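Local coordinates for putative hydrolase (Acinetobacter sp. NBRC 100985, PDB 4XUK), which probably hydrolyses organophosphate triesters and lactones, using a pair of zinc ions bound within a metallo-beta-lactamase fold, at residues T103-H108 and F202-K207; L71-A76 and P111-G116; N134-F139 and G196-H201; G12-T17 and F61-G66. The protein carries 2 engineered substitutions. All coordinates share one frame; numbering follows the deposited sequence.

Overall arrangement
Two mixed sheets face each other in this metallo-beta-lactamase fold, and the four contacts sample the interface and its zinc-bearing end. Contact 4 comes first along the chain and pairs two strands of the first sheet. Contact 2 follows, its strand 69-72 lying between strands 54-64 and 103-105 of the same sheet. Contact 1 ties 103-105 to strand 202-208 of the second sheet, and contact 3 is nested within the loop it closes. Centres of contacts 1 and 2 are about 12 Å apart, those of contacts 3 and 4 about 27 Å. Contacts 1, 2 and 3 all supply zinc ligands, so residues distant in sequence converge on one two-zinc site.

Contact 1: T103-H108 and F202-K207; sequences TILLTH and FSYELK. With ZN (zinc ion), chain D.
With CG of Tyr-204 anti to its carbonyl carbon (chi1 -59°), the phenol ring swings across to 103-108; a similar first torsion in Leu-105 (chi1 -52°) carries its branch along the ring, so that CD1 of Leu-105 reaches CG and CD1 of Tyr-204. CB of Leu-105, placed by the backbone, lies over one face, 3.9 Å from the centroid of the Tyr-204 ring and displaced somewhat toward the rim, a CH-pi contact. The backbone N of Thr-107 comes instead to the edge of that ring, close to its plane, while CG2 of Thr-107 is 3.9 Å from CE2 of Tyr-204. At the end of the phenol, OH of Tyr-204 donates a short bond of 2.5 Å to O of Leu-106, meeting it from above the carbonyl plane. A further hydrogen bond links this hydroxyl to that of Tyr-180, so the buried phenol oxygen is gripped twice.

The two segments belong to opposite sheets of the metallo-beta-lactamase sandwich, and they are joined near its metal-binding end. There the backbones meet directly: N of Phe-202 donates to O of Thr-107 at 2.9 Å, almost straight at 172°. CA of Thr-107 in turn lies 3.4 Å from O of Phe-202, a CA-H...O contact. Thr-107 also acts in the second shell of the zinc site, since its OG1 accepts from ND1 of His-108 at 2.8 Å, in the plane of the imidazole, and hydrogen-bonds to Asp-73 as well. The ring of His-108 is thereby steadied in rotation while NE2 binds zinc at 2.3 Å, alongside His-110, His-197 and Asp-218.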
loop_
_atom_site.group_PDB
_atom_site.type_symbol
_atom_site.label_atom_id
_atom_site.label_comp_id
_atom_site.label_asym_id
_atom_site.label_seq_id
_atom_site.Cartn_x
_atom_site.Cartn_y
_atom_site.Cartn_z
ATOM N N THR A 103 5.750 -16.995 -21.289
ATOM C CA THR A 103 4.606 -17.736 -20.831
ATOM C C THR A 103 3.550 -16.837 -20.161
ATOM O O THR A 103 3.864 -15.950 -19.402
ATOM C CB THR A 103 4.999 -18.815 -19.838
ATOM O OG1 THR A 103 6.057 -19.574 -20.337
ATOM C CG2 THR A 103 3.834 -19.707 -19.505
ATOM N N ILE A 104 2.298 -17.126 -20.448
ATOM C CA ILE A 104 1.193 -16.441 -19.792
ATOM C C ILE A 104 0.295 -17.497 -19.151
ATOM O O ILE A 104 -0.173 -18.407 -19.828
ATOM C CB ILE A 104 0.383 -15.586 -20.800
ATOM C CG1 ILE A 104 1.275 -14.487 -21.394
ATOM C CG2 ILE A 104 -0.882 -15.007 -20.146
ATOM C CD1 ILE A 104 0.618 -13.638 -22.470
ATOM N N LEU A 105 0.095 -17.388 -17.840
ATOM C CA LEU A 105 -0.833 -18.268 -17.131
ATOM C C LEU A 105 -2.107 -17.493 -16.808
ATOM O O LEU A 105 -2.064 -16.393 -16.238
ATOM C CB LEU A 105 -0.214 -18.809 -15.840
ATOM C CG LEU A 105 1.151 -19.478 -15.958
ATOM C CD1 LEU A 105 1.686 -19.870 -14.587
ATOM C CD2 LEU A 105 1.142 -20.651 -16.921
ATOM N N LEU A 106 -3.240 -18.067 -17.182
ATOM C CA LEU A 106 -4.528 -17.438 -16.921
ATOM C C LEU A 106 -5.234 -18.168 -15.786
ATOM O O LEU A 106 -5.397 -19.385 -15.836
ATOM C CB LEU A 106 -5.393 -17.475 -18.191
ATOM C CG LEU A 106 -4.803 -16.696 -19.373
ATOM C CD1 LEU A 106 -5.699 -16.790 -20.587
ATOM C CD2 LEU A 106 -4.535 -15.226 -19.011
ATOM N N THR A 107 -5.646 -17.438 -14.754
ATOM C CA THR A 107 -6.369 -18.080 -13.660
ATOM C C THR A 107 -7.737 -18.543 -14.135
ATOM O O THR A 107 -8.231 -19.588 -13.707
ATOM C CB THR A 107 -6.526 -17.146 -12.447
ATOM O OG1 THR A 107 -7.160 -15.922 -12.852
ATOM C CG2 THR A 107 -5.159 -16.857 -11.829
ATOM N N HIS A 108 -8.327 -17.754 -15.030
ATOM C CA HIS A 108 -9.605 -18.069 -15.672
ATOM C C HIS A 108 -9.801 -17.138 -16.866
ATOM O O HIS A 108 -8.991 -16.238 -17.095
ATOM C CB HIS A 108 -10.793 -17.957 -14.694
ATOM C CG HIS A 108 -10.933 -16.618 -14.038
ATOM N ND1 HIS A 108 -9.878 -15.961 -13.437
ATOM C CD2 HIS A 108 -12.022 -15.828 -13.852
ATOM C CE1 HIS A 108 -10.307 -14.817 -12.931
ATOM N NE2 HIS A 108 -11.600 -14.715 -13.171
ATOM N N PHE A 202 -8.356 -21.745 -11.702
ATOM C CA PHE A 202 -7.189 -22.314 -11.046
ATOM C C PHE A 202 -6.321 -21.213 -10.459
ATOM O O PHE A 202 -6.285 -20.082 -10.972
ATOM C CB PHE A 202 -6.321 -23.086 -12.046
ATOM C CG PHE A 202 -6.644 -24.559 -12.155
ATOM C CD1 PHE A 202 -7.857 -24.985 -12.676
ATOM C CD2 PHE A 202 -5.708 -25.514 -11.776
ATOM C CE1 PHE A 202 -8.146 -26.349 -12.800
ATOM C CE2 PHE A 202 -5.988 -26.873 -11.897
ATOM C CZ PHE A 202 -7.212 -27.288 -12.403
ATOM N N SER A 203 -5.596 -21.547 -9.400
ATOM C CA SER A 203 -4.576 -20.654 -8.876
ATOM C C SER A 203 -3.221 -21.278 -9.186
ATOM O O SER A 203 -3.156 -22.449 -9.557
ATOM C CB SER A 203 -4.760 -20.442 -7.369
ATOM O OG SER A 203 -6.073 -19.994 -7.081
ATOM N N TYR A 204 -2.145 -20.501 -9.039
ATOM C CA TYR A 204 -0.814 -20.975 -9.378
ATOM C C TYR A 204 0.147 -20.739 -8.219
ATOM O O TYR A 204 0.236 -19.625 -7.694
ATOM C CB TYR A 204 -0.307 -20.261 -10.637
ATOM C CG TYR A 204 -1.197 -20.470 -11.837
ATOM C CD1 TYR A 204 -1.185 -21.679 -12.527
ATOM C CD2 TYR A 204 -2.058 -19.468 -12.277
ATOM C CE1 TYR A 204 -1.998 -21.884 -13.623
ATOM C CE2 TYR A 204 -2.879 -19.664 -13.383
ATOM C CZ TYR A 204 -2.848 -20.875 -14.042
ATOM O OH TYR A 204 -3.658 -21.089 -15.144
ATOM N N GLU A 205 0.857 -21.792 -7.812
ATOM C CA GLU A 205 1.815 -21.677 -6.713
ATOM C C GLU A 205 3.263 -21.760 -7.202
ATOM O O GLU A 205 3.635 -22.675 -7.954
ATOM C CB GLU A 205 1.552 -22.743 -5.646
ATOM C CG GLU A 205 2.439 -22.588 -4.409
ATOM C CD GLU A 205 2.088 -23.577 -3.318
ATOM O OE1 GLU A 205 1.286 -24.497 -3.584
ATOM O OE2 GLU A 205 2.617 -23.428 -2.199
ATOM N N LEU A 206 4.060 -20.785 -6.772
ATOM C CA LEU A 206 5.484 -20.704 -7.079
ATOM C C LEU A 206 6.237 -20.922 -5.779
ATOM O O LEU A 206 6.142 -20.107 -4.863
ATOM C CB LEU A 206 5.835 -19.306 -7.604
ATOM C CG LEU A 206 6.996 -19.058 -8.588
ATOM C CD1 LEU A 206 7.839 -17.854 -8.188
ATOM C CD2 LEU A 206 7.864 -20.278 -8.816
ATOM N N LYS A 207 6.977 -22.017 -5.681
ATOM C CA LYS A 207 7.828 -22.218 -4.508
ATOM C C LYS A 207 9.262 -21.793 -4.797
ATOM O O LYS A 207 9.909 -22.304 -5.711
ATOM C CB LYS A 207 7.763 -23.669 -4.018
ATOM C CG LYS A 207 6.343 -24.126 -3.691
ATOM C CD LYS A 207 6.305 -25.527 -3.086
ATOM C CE LYS A 207 4.915 -26.154 -3.220
ATOM N NZ LYS A 207 4.630 -26.613 -4.617
HETATM ZN ZN ZN D . -13.338 -13.330 -12.569
#

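Contact 2: L71-A76 and P111-G116; sequences LIDSGA and PDHVCG. With ZN (zinc ion), chain C.
Residues 74-76 run close against the short helix 111-114 and the 3-10 segment that follows, with CA of Ala-76 only 3.8 Å from CA of Asp-112 and N of Gly-116 hydrogen-bonded to O of Gly-75 at 2.9 Å. Gly-75 adopts a backbone conformation suited to glycine, and Gly-116, likewise without a side chain, lets the carbonyls of Ser-74 and Gly-75 come near. Water 2 links N of Gly-75 to O of Asp-112.

Ser-74 turns its OG back between its own N and carbonyl carbon (chi1 64°), where the hydroxyl donates to O of His-113 at 2.8 Å; N of Ser-74 adds a weak bond to the same oxygen. The imidazole of His-113 is held as well: ND1 donates to OD2 of Asp-73 at 2.8 Å. The carboxylate lies at the ring's edge, near its plane, yet its own plane stands 81° from that of the imidazole, and ND1 meets OD2 from above the carboxylate plane. CB of Cys-115, whose SG is in a disulfide with Cys-79, packs on O of Ala-76.

Asp-112 and His-113 end the HxHxDH motif of the superfamily. Because ND1 is the donor to Asp-73, NE2 of His-113 presents its lone pair to zinc at 2.0 Å. OD2 of Asp-112 joins at 2.3 Å, and Asp-218 and His-265 complete the site, leaving Asp-73 as a second-shell residue that orients a first-shell ligand.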
loop_
_atom_site.group_PDB
_atom_site.type_symbol
_atom_site.label_atom_id
_atom_site.label_comp_id
_atom_site.label_asym_id
_atom_site.label_seq_id
_atom_site.Cartn_x
_atom_site.Cartn_y
_atom_site.Cartn_z
ATOM N N LEU A 71 3.834 -14.135 -17.223
ATOM C CA LEU A 71 2.773 -13.196 -16.886
ATOM C C LEU A 71 1.554 -13.952 -16.363
ATOM O O LEU A 71 1.100 -14.927 -16.971
ATOM C CB LEU A 71 2.411 -12.351 -18.120
ATOM C CG LEU A 71 1.303 -11.298 -18.029
ATOM C CD1 LEU A 71 1.674 -10.217 -17.029
ATOM C CD2 LEU A 71 1.006 -10.684 -19.402
ATOM N N ILE A 72 1.031 -13.521 -15.221
ATOM C CA ILE A 72 -0.094 -14.221 -14.601
ATOM C C ILE A 72 -1.330 -13.326 -14.600
ATOM O O ILE A 72 -1.447 -12.389 -13.797
ATOM C CB ILE A 72 0.296 -14.741 -13.207
ATOM C CG1 ILE A 72 1.572 -15.588 -13.340
ATOM C CG2 ILE A 72 -0.825 -15.566 -12.596
ATOM C CD1 ILE A 72 2.144 -16.113 -12.047
ATOM N N ASP A 73 -2.244 -13.635 -15.527
ATOM C CA ASP A 73 -3.339 -12.737 -15.939
ATOM C C ASP A 73 -2.804 -11.483 -16.651
ATOM O O ASP A 73 -1.603 -11.229 -16.638
ATOM C CB ASP A 73 -4.304 -12.426 -14.775
ATOM C CG ASP A 73 -5.066 -13.659 -14.326
ATOM O OD1 ASP A 73 -5.114 -14.638 -15.117
ATOM O OD2 ASP A 73 -5.593 -13.671 -13.189
ATOM N N SER A 74 -3.678 -10.707 -17.294
ATOM C CA SER A 74 -3.187 -9.648 -18.188
ATOM C C SER A 74 -4.050 -8.399 -18.212
ATOM O O SER A 74 -3.807 -7.479 -19.011
ATOM C CB SER A 74 -3.087 -10.175 -19.613
ATOM O OG SER A 74 -4.390 -10.515 -20.096
ATOM N N GLY A 75 -5.074 -8.361 -17.366
ATOM C CA GLY A 75 -5.973 -7.221 -17.367
ATOM C C GLY A 75 -6.978 -7.324 -18.500
ATOM O O GLY A 75 -7.055 -8.355 -19.177
ATOM N N ALA A 76 -7.724 -6.243 -18.727
ATOM C CA ALA A 76 -8.932 -6.289 -19.548
ATOM C C ALA A 76 -8.778 -5.713 -20.947
ATOM O O ALA A 76 -9.730 -5.747 -21.728
ATOM C CB ALA A 76 -10.061 -5.572 -18.836
ATOM N N PRO A 111 -12.996 -11.683 -18.906
ATOM C CA PRO A 111 -12.321 -10.696 -19.761
ATOM C C PRO A 111 -11.284 -9.828 -19.047
ATOM O O PRO A 111 -10.338 -9.390 -19.705
ATOM C CB PRO A 111 -13.476 -9.835 -20.266
ATOM C CG PRO A 111 -14.649 -10.814 -20.312
ATOM C CD PRO A 111 -14.462 -11.641 -19.064
ATOM N N ASP A 112 -11.441 -9.586 -17.749
ATOM C CA ASP A 112 -10.481 -8.743 -17.047
ATOM C C ASP A 112 -9.209 -9.514 -16.680
ATOM O O ASP A 112 -8.333 -9.001 -15.984
ATOM C CB ASP A 112 -11.123 -8.091 -15.820
ATOM C CG ASP A 112 -11.777 -9.100 -14.903
ATOM O OD1 ASP A 112 -12.484 -10.002 -15.400
ATOM O OD2 ASP A 112 -11.591 -8.987 -13.685
ATOM N N HIS A 113 -9.103 -10.743 -17.173
ATOM C CA HIS A 113 -7.898 -11.534 -16.978
ATOM C C HIS A 113 -7.265 -11.966 -18.289
ATOM O O HIS A 113 -6.029 -12.019 -18.396
ATOM C CB HIS A 113 -8.217 -12.735 -16.092
ATOM C CG HIS A 113 -8.784 -12.333 -14.772
ATOM N ND1 HIS A 113 -8.039 -12.326 -13.618
ATOM C CD2 HIS A 113 -10.003 -11.844 -14.440
ATOM C CE1 HIS A 113 -8.783 -11.873 -12.624
ATOM N NE2 HIS A 113 -9.982 -11.588 -13.095
ATOM N N VAL A 114 -8.102 -12.265 -19.283
ATOM C CA VAL A 114 -7.611 -12.770 -20.564
ATOM C C VAL A 114 -7.463 -11.707 -21.667
ATOM O O VAL A 114 -6.540 -11.797 -22.481
ATOM C CB VAL A 114 -8.470 -13.953 -21.076
ATOM C CG1 VAL A 114 -9.891 -13.504 -21.378
ATOM C CG2 VAL A 114 -7.840 -14.562 -22.327
ATOM N N CYS A 115 -8.347 -10.705 -21.705
ATOM C CA CYS A 115 -8.358 -9.775 -22.850
ATOM C C CYS A 115 -7.030 -9.038 -23.048
ATOM O O CYS A 115 -6.631 -8.743 -24.181
ATOM C CB CYS A 115 -9.512 -8.771 -22.746
ATOM S SG CYS A 115 -11.112 -9.434 -23.273
ATOM N N GLY A 116 -6.327 -8.772 -21.950
ATOM C CA GLY A 116 -5.034 -8.103 -22.023
ATOM C C GLY A 116 -3.943 -8.817 -22.803
ATOM O O GLY A 116 -2.874 -8.234 -23.019
HETATM ZN ZN ZN C . -11.605 -10.781 -12.205
HETATM O O HOH W 1 -1.607 -6.880 -20.997
HETATM O O HOH W 2 -5.715 -9.434 -14.738
#

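Contact 3: N134-F139 and G196-H201; sequences NDEASF and GHTPGH. With ZN (zinc ion), chain D.
Glu-136 reaches from its helix into the turn at 198-201, starting with CB, which rests 3.4 Å from O of Gly-200. CG continues away from the backbone N in an extended first torsion (chi1 -178°), and the chain then bends at the next bond (chi2 74°), bringing the carboxylate round to Thr-198. CD passes close to OG1 of Thr-198, with the two side chains crossing at about a right angle. Of the two oxygens, OE1 accepts the hydroxyl bond: OG1 of Thr-198 donates at 2.6 Å on the syn side, somewhat out of the carboxylate plane. N of Gly-200 adds a weak bond to OE1 at 2.9 Å. OE2 accepts from N of Leu-109 and from the indole NE1 of Trp-140, so both oxygens of this buried carboxylate are bound.

The turn that receives it is a type I beta turn from Thr-198 to His-201. Pro-199 projects from it onto Phe-139: CG of Pro-199 lies 3.6 Å from the centroid of the Phe-139 ring, over its face, a CH-pi contact. Nearer solvent, water 3 bridges OD2 of Asp-135 and O of Pro-199. Just ahead of the turn His-197 binds zinc through NE2 at 2.2 Å, so the helix holds a loop that carries a metal ligand.

Helix 134-141 follows directly on strand 129-133 of one sheet, whereas 196-201 connects strands 189-193 and 202-208 of the other. Ser-133 hydrogen-bonds to O of Gly-200, and Tyr-157 of helix 151-173 to O of Phe-139, at the zinc-bearing end of the sandwich.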
loop_
_atom_site.group_PDB
_atom_site.type_symbol
_atom_site.label_atom_id
_atom_site.label_comp_id
_atom_site.label_asym_id
_atom_site.label_seq_id
_atom_site.Cartn_x
_atom_site.Cartn_y
_atom_site.Cartn_z
ATOM N N ASN A 134 -7.878 -26.922 -18.680
ATOM C CA ASN A 134 -8.765 -27.716 -19.505
ATOM C C ASN A 134 -10.245 -27.469 -19.225
ATOM O O ASN A 134 -11.004 -27.200 -20.099
ATOM C CB ASN A 134 -8.426 -29.217 -19.392
ATOM C CG ASN A 134 -8.510 -29.760 -17.952
ATOM O OD1 ASN A 134 -8.448 -29.045 -16.983
ATOM N ND2 ASN A 134 -8.630 -31.048 -17.843
ATOM N N ASP A 135 -10.590 -27.534 -17.957
ATOM C CA ASP A 135 -11.968 -27.326 -17.515
ATOM C C ASP A 135 -12.455 -25.922 -17.887
ATOM O O ASP A 135 -13.608 -25.736 -18.273
ATOM C CB ASP A 135 -12.088 -27.526 -15.995
ATOM C CG ASP A 135 -11.828 -28.961 -15.562
ATOM O OD1 ASP A 135 -11.788 -29.856 -16.429
ATOM O OD2 ASP A 135 -11.670 -29.193 -14.342
ATOM N N GLU A 136 -11.569 -24.936 -17.782
ATOM C CA GLU A 136 -11.954 -23.548 -18.025
ATOM C C GLU A 136 -12.224 -23.310 -19.503
ATOM O O GLU A 136 -13.241 -22.717 -19.865
ATOM C CB GLU A 136 -10.868 -22.592 -17.523
ATOM C CG GLU A 136 -11.221 -21.119 -17.705
ATOM C CD GLU A 136 -12.276 -20.621 -16.723
ATOM O OE1 GLU A 136 -12.661 -21.376 -15.804
ATOM O OE2 GLU A 136 -12.705 -19.449 -16.853
ATOM N N ALA A 137 -11.320 -23.786 -20.352
ATOM C CA ALA A 137 -11.485 -23.650 -21.796
ATOM C C ALA A 137 -12.724 -24.416 -22.257
ATOM O O ALA A 137 -13.468 -23.946 -23.122
ATOM C CB ALA A 137 -10.251 -24.154 -22.515
ATOM N N SER A 138 -12.941 -25.593 -21.682
ATOM C CA SER A 138 -14.120 -26.387 -22.034
ATOM C C SER A 138 -15.427 -25.636 -21.796
ATOM O O SER A 138 -16.322 -25.650 -22.648
ATOM C CB SER A 138 -14.134 -27.709 -21.274
ATOM O OG SER A 138 -13.159 -28.590 -21.783
ATOM N N PHE A 139 -15.536 -24.972 -20.650
ATOM C CA PHE A 139 -16.761 -24.252 -20.319
ATOM C C PHE A 139 -17.024 -23.073 -21.249
ATOM O O PHE A 139 -18.162 -22.853 -21.669
ATOM C CB PHE A 139 -16.715 -23.764 -18.868
ATOM C CG PHE A 139 -17.827 -22.816 -18.510
ATOM C CD1 PHE A 139 -19.115 -23.292 -18.266
ATOM C CD2 PHE A 139 -17.587 -21.456 -18.397
ATOM C CE1 PHE A 139 -20.140 -22.423 -17.921
ATOM C CE2 PHE A 139 -18.611 -20.576 -18.055
ATOM C CZ PHE A 139 -19.891 -21.063 -17.815
ATOM N N GLY A 196 -15.141 -22.640 -8.878
ATOM C CA GLY A 196 -16.320 -22.097 -8.229
ATOM C C GLY A 196 -16.640 -20.768 -8.866
ATOM O O GLY A 196 -17.701 -20.589 -9.467
ATOM N N HIS A 197 -15.711 -19.824 -8.728
ATOM C CA HIS A 197 -15.844 -18.537 -9.394
ATOM C C HIS A 197 -16.113 -18.736 -10.882
ATOM O O HIS A 197 -16.961 -18.063 -11.458
ATOM C CB HIS A 197 -14.583 -17.705 -9.195
ATOM C CG HIS A 197 -14.627 -16.377 -9.875
ATOM N ND1 HIS A 197 -15.508 -15.379 -9.515
ATOM C CD2 HIS A 197 -13.882 -15.876 -10.890
ATOM C CE1 HIS A 197 -15.301 -14.321 -10.283
ATOM N NE2 HIS A 197 -14.322 -14.599 -11.123
ATOM N N THR A 198 -15.376 -19.661 -11.494
ATOM C CA THR A 198 -15.701 -20.171 -12.825
ATOM C C THR A 198 -15.460 -21.666 -12.767
ATOM O O THR A 198 -14.743 -22.136 -11.880
ATOM C CB THR A 198 -14.809 -19.573 -13.943
ATOM O OG1 THR A 198 -13.459 -20.015 -13.774
ATOM C CG2 THR A 198 -14.875 -18.041 -13.956
ATOM N N PRO A 199 -16.033 -22.423 -13.715
ATOM C CA PRO A 199 -15.921 -23.881 -13.573
ATOM C C PRO A 199 -14.489 -24.415 -13.649
ATOM O O PRO A 199 -14.241 -25.517 -13.152
ATOM C CB PRO A 199 -16.777 -24.409 -14.728
ATOM C CG PRO A 199 -17.781 -23.317 -14.977
ATOM C CD PRO A 199 -17.008 -22.041 -14.754
ATOM N N GLY A 200 -13.562 -23.658 -14.233
ATOM C CA GLY A 200 -12.187 -24.119 -14.351
ATOM C C GLY A 200 -11.178 -23.141 -13.775
ATOM O O GLY A 200 -10.028 -23.073 -14.227
ATOM N N HIS A 201 -11.604 -22.387 -12.764
ATOM C CA HIS A 201 -10.717 -21.424 -12.124
ATOM C C HIS A 201 -9.590 -22.157 -11.424
ATOM O O HIS A 201 -9.836 -23.096 -10.665
ATOM C CB HIS A 201 -11.486 -20.553 -11.124
ATOM C CG HIS A 201 -10.688 -19.403 -10.592
ATOM N ND1 HIS A 201 -9.771 -19.541 -9.573
ATOM C CD2 HIS A 201 -10.663 -18.097 -10.947
ATOM C CE1 HIS A 201 -9.220 -18.365 -9.319
ATOM N NE2 HIS A 201 -9.740 -17.475 -10.142
HETATM ZN ZN ZN D . -13.338 -13.330 -12.569
HETATM O O HOH W 3 -12.399 -27.672 -12.179
#

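Contact 4: G12-T17 and F61-G66; sequences GDVQIT and FLVNIG
Val-14 and Val-63 touch through their CG1 methyls, 3.6 Å apart, as the strands pass at an angle of 165° between their directions. CG1 of Val-14 lies anti to its backbone N (chi1 -180°), which drops it into a shallow hollow floored by O of Asn-64 and walled by CG1 of Val-63 and CG2 of Ile-65. CG1 of Val-63 is itself a bump, set between CG1 of Val-14 and CG1 of Ile-16. Further along, CG2 of Ile-16 leans toward CB of Phe-61, 4.3 Å away. Leu-206, with Ile-213 and Phe-215, packs on this surface from the facing sheet, so Val-14, Ile-16 and Val-63 line the interior of the metallo-beta-lactamase sandwich.

Beneath them is a regular antiparallel ladder. Gln-15 with Asn-64 and Thr-17 with Leu-62 are hydrogen-bonded pairs, and Ile-16 with Val-63 is the non-hydrogen-bonded pair between. N of Asn-64 donates to O of Gln-15 at 2.8 Å and N of Thr-17 to O of Leu-62 at 2.7 Å. Between the latter two residues the side chains lie side by side on the other face, CB of Thr-17 being 3.8 Å from CB of Leu-62. Tyr-96 packs against both, and its hydroxyl hydrogen-bonds to OE1 of Gln-15 and ND2 of Asn-64, bridging the neighbouring amides. OD1 of Asn-64 turns instead to its own chain, accepting from N of Gly-66 at 2.9 Å in an Asx turn where the strand ends. Gln-15 in addition packs on Lys-1 of the second subunit.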
loop_
_atom_site.group_PDB
_atom_site.type_symbol
_atom_site.label_atom_id
_atom_site.label_comp_id
_atom_site.label_asym_id
_atom_site.label_seq_id
_atom_site.Cartn_x
_atom_site.Cartn_y
_atom_site.Cartn_z
ATOM N N GLY A 12 13.618 -13.831 -2.890
ATOM C CA GLY A 12 14.886 -14.505 -3.102
ATOM C C GLY A 12 15.438 -14.162 -4.470
ATOM O O GLY A 12 15.673 -12.989 -4.766
ATOM N N ASP A 13 15.623 -15.177 -5.312
ATOM C CA ASP A 13 16.130 -14.967 -6.667
ATOM C C ASP A 13 15.056 -14.557 -7.676
ATOM O O ASP A 13 15.348 -14.352 -8.857
ATOM C CB ASP A 13 16.833 -16.229 -7.170
ATOM C CG ASP A 13 18.168 -16.456 -6.494
ATOM O OD1 ASP A 13 18.750 -15.478 -5.975
ATOM O OD2 ASP A 13 18.639 -17.614 -6.487
ATOM N N VAL A 14 13.818 -14.431 -7.217
ATOM C CA VAL A 14 12.716 -14.171 -8.135
ATOM C C VAL A 14 12.168 -12.768 -7.933
ATOM O O VAL A 14 11.993 -12.317 -6.803
ATOM C CB VAL A 14 11.593 -15.201 -7.934
ATOM C CG1 VAL A 14 10.425 -14.949 -8.899
ATOM C CG2 VAL A 14 12.147 -16.600 -8.102
ATOM N N GLN A 15 11.914 -12.066 -9.029
ATOM C CA GLN A 15 11.278 -10.763 -8.937
ATOM C C GLN A 15 9.870 -10.884 -9.483
ATOM O O GLN A 15 9.664 -11.381 -10.597
ATOM C CB GLN A 15 12.054 -9.704 -9.725
ATOM C CG GLN A 15 11.398 -8.332 -9.687
ATOM C CD GLN A 15 12.190 -7.259 -10.425
ATOM O OE1 GLN A 15 12.393 -7.338 -11.634
ATOM N NE2 GLN A 15 12.632 -6.243 -9.694
ATOM N N ILE A 16 8.903 -10.473 -8.673
ATOM C CA ILE A 16 7.517 -10.416 -9.106
ATOM C C ILE A 16 7.134 -8.947 -9.259
ATOM O O ILE A 16 7.335 -8.150 -8.347
ATOM C CB ILE A 16 6.590 -11.094 -8.083
ATOM C CG1 ILE A 16 6.957 -12.575 -7.966
ATOM C CG2 ILE A 16 5.131 -10.920 -8.495
ATOM C CD1 ILE A 16 6.359 -13.289 -6.766
ATOM N N THR A 17 6.603 -8.585 -10.421
ATOM C CA THR A 17 6.178 -7.215 -10.649
ATOM C C THR A 17 4.660 -7.147 -10.639
ATOM O O THR A 17 4.001 -7.758 -11.489
ATOM C CB THR A 17 6.678 -6.695 -11.999
ATOM O OG1 THR A 17 8.086 -6.959 -12.126
ATOM C CG2 THR A 17 6.432 -5.200 -12.115
ATOM N N PHE A 61 0.308 -9.944 -12.749
ATOM C CA PHE A 61 1.648 -10.129 -12.176
ATOM C C PHE A 61 2.657 -10.711 -13.156
ATOM O O PHE A 61 2.374 -11.707 -13.838
ATOM C CB PHE A 61 1.572 -11.011 -10.913
ATOM C CG PHE A 61 0.610 -10.489 -9.889
ATOM C CD1 PHE A 61 0.996 -9.495 -9.003
ATOM C CD2 PHE A 61 -0.703 -10.946 -9.855
ATOM C CE1 PHE A 61 0.099 -8.979 -8.075
ATOM C CE2 PHE A 61 -1.596 -10.447 -8.939
ATOM C CZ PHE A 61 -1.200 -9.449 -8.046
ATOM N N LEU A 62 3.830 -10.075 -13.210
ATOM C CA LEU A 62 4.987 -10.561 -13.971
ATOM C C LEU A 62 5.925 -11.294 -13.028
ATOM O O LEU A 62 6.231 -10.791 -11.943
ATOM C CB LEU A 62 5.763 -9.390 -14.582
ATOM C CG LEU A 62 5.528 -8.946 -16.020
ATOM C CD1 LEU A 62 6.512 -7.822 -16.339
ATOM C CD2 LEU A 62 5.670 -10.105 -17.030
ATOM N N VAL A 63 6.395 -12.466 -13.437
ATOM C CA VAL A 63 7.312 -13.242 -12.607
ATOM C C VAL A 63 8.590 -13.532 -13.392
ATOM O O VAL A 63 8.582 -14.283 -14.380
ATOM C CB VAL A 63 6.679 -14.570 -12.162
ATOM C CG1 VAL A 63 7.577 -15.287 -11.155
ATOM C CG2 VAL A 63 5.289 -14.325 -11.557
ATOM N N ASN A 64 9.683 -12.931 -12.947
ATOM C CA ASN A 64 10.993 -13.161 -13.540
ATOM C C ASN A 64 11.694 -14.271 -12.752
ATOM O O ASN A 64 12.165 -14.044 -11.632
ATOM C CB ASN A 64 11.797 -11.856 -13.494
ATOM C CG ASN A 64 13.189 -11.986 -14.096
ATOM O OD1 ASN A 64 13.692 -13.087 -14.320
ATOM N ND2 ASN A 64 13.825 -10.845 -14.344
ATOM N N ILE A 65 11.753 -15.470 -13.323
ATOM C CA ILE A 65 12.410 -16.578 -12.630
ATOM C C ILE A 65 13.843 -16.805 -13.124
ATOM O O ILE A 65 14.438 -17.845 -12.848
ATOM C CB ILE A 65 11.610 -17.894 -12.725
ATOM C CG1 ILE A 65 11.507 -18.360 -14.177
ATOM C CG2 ILE A 65 10.215 -17.728 -12.118
ATOM C CD1 ILE A 65 10.924 -19.754 -14.314
ATOM N N GLY A 66 14.395 -15.820 -13.830
ATOM C CA GLY A 66 15.776 -15.892 -14.288
ATOM C C GLY A 66 15.886 -16.103 -15.785
ATOM O O GLY A 66 16.235 -15.191 -16.523
HETATM O O HOH W 4 15.023 -13.373 -11.426
#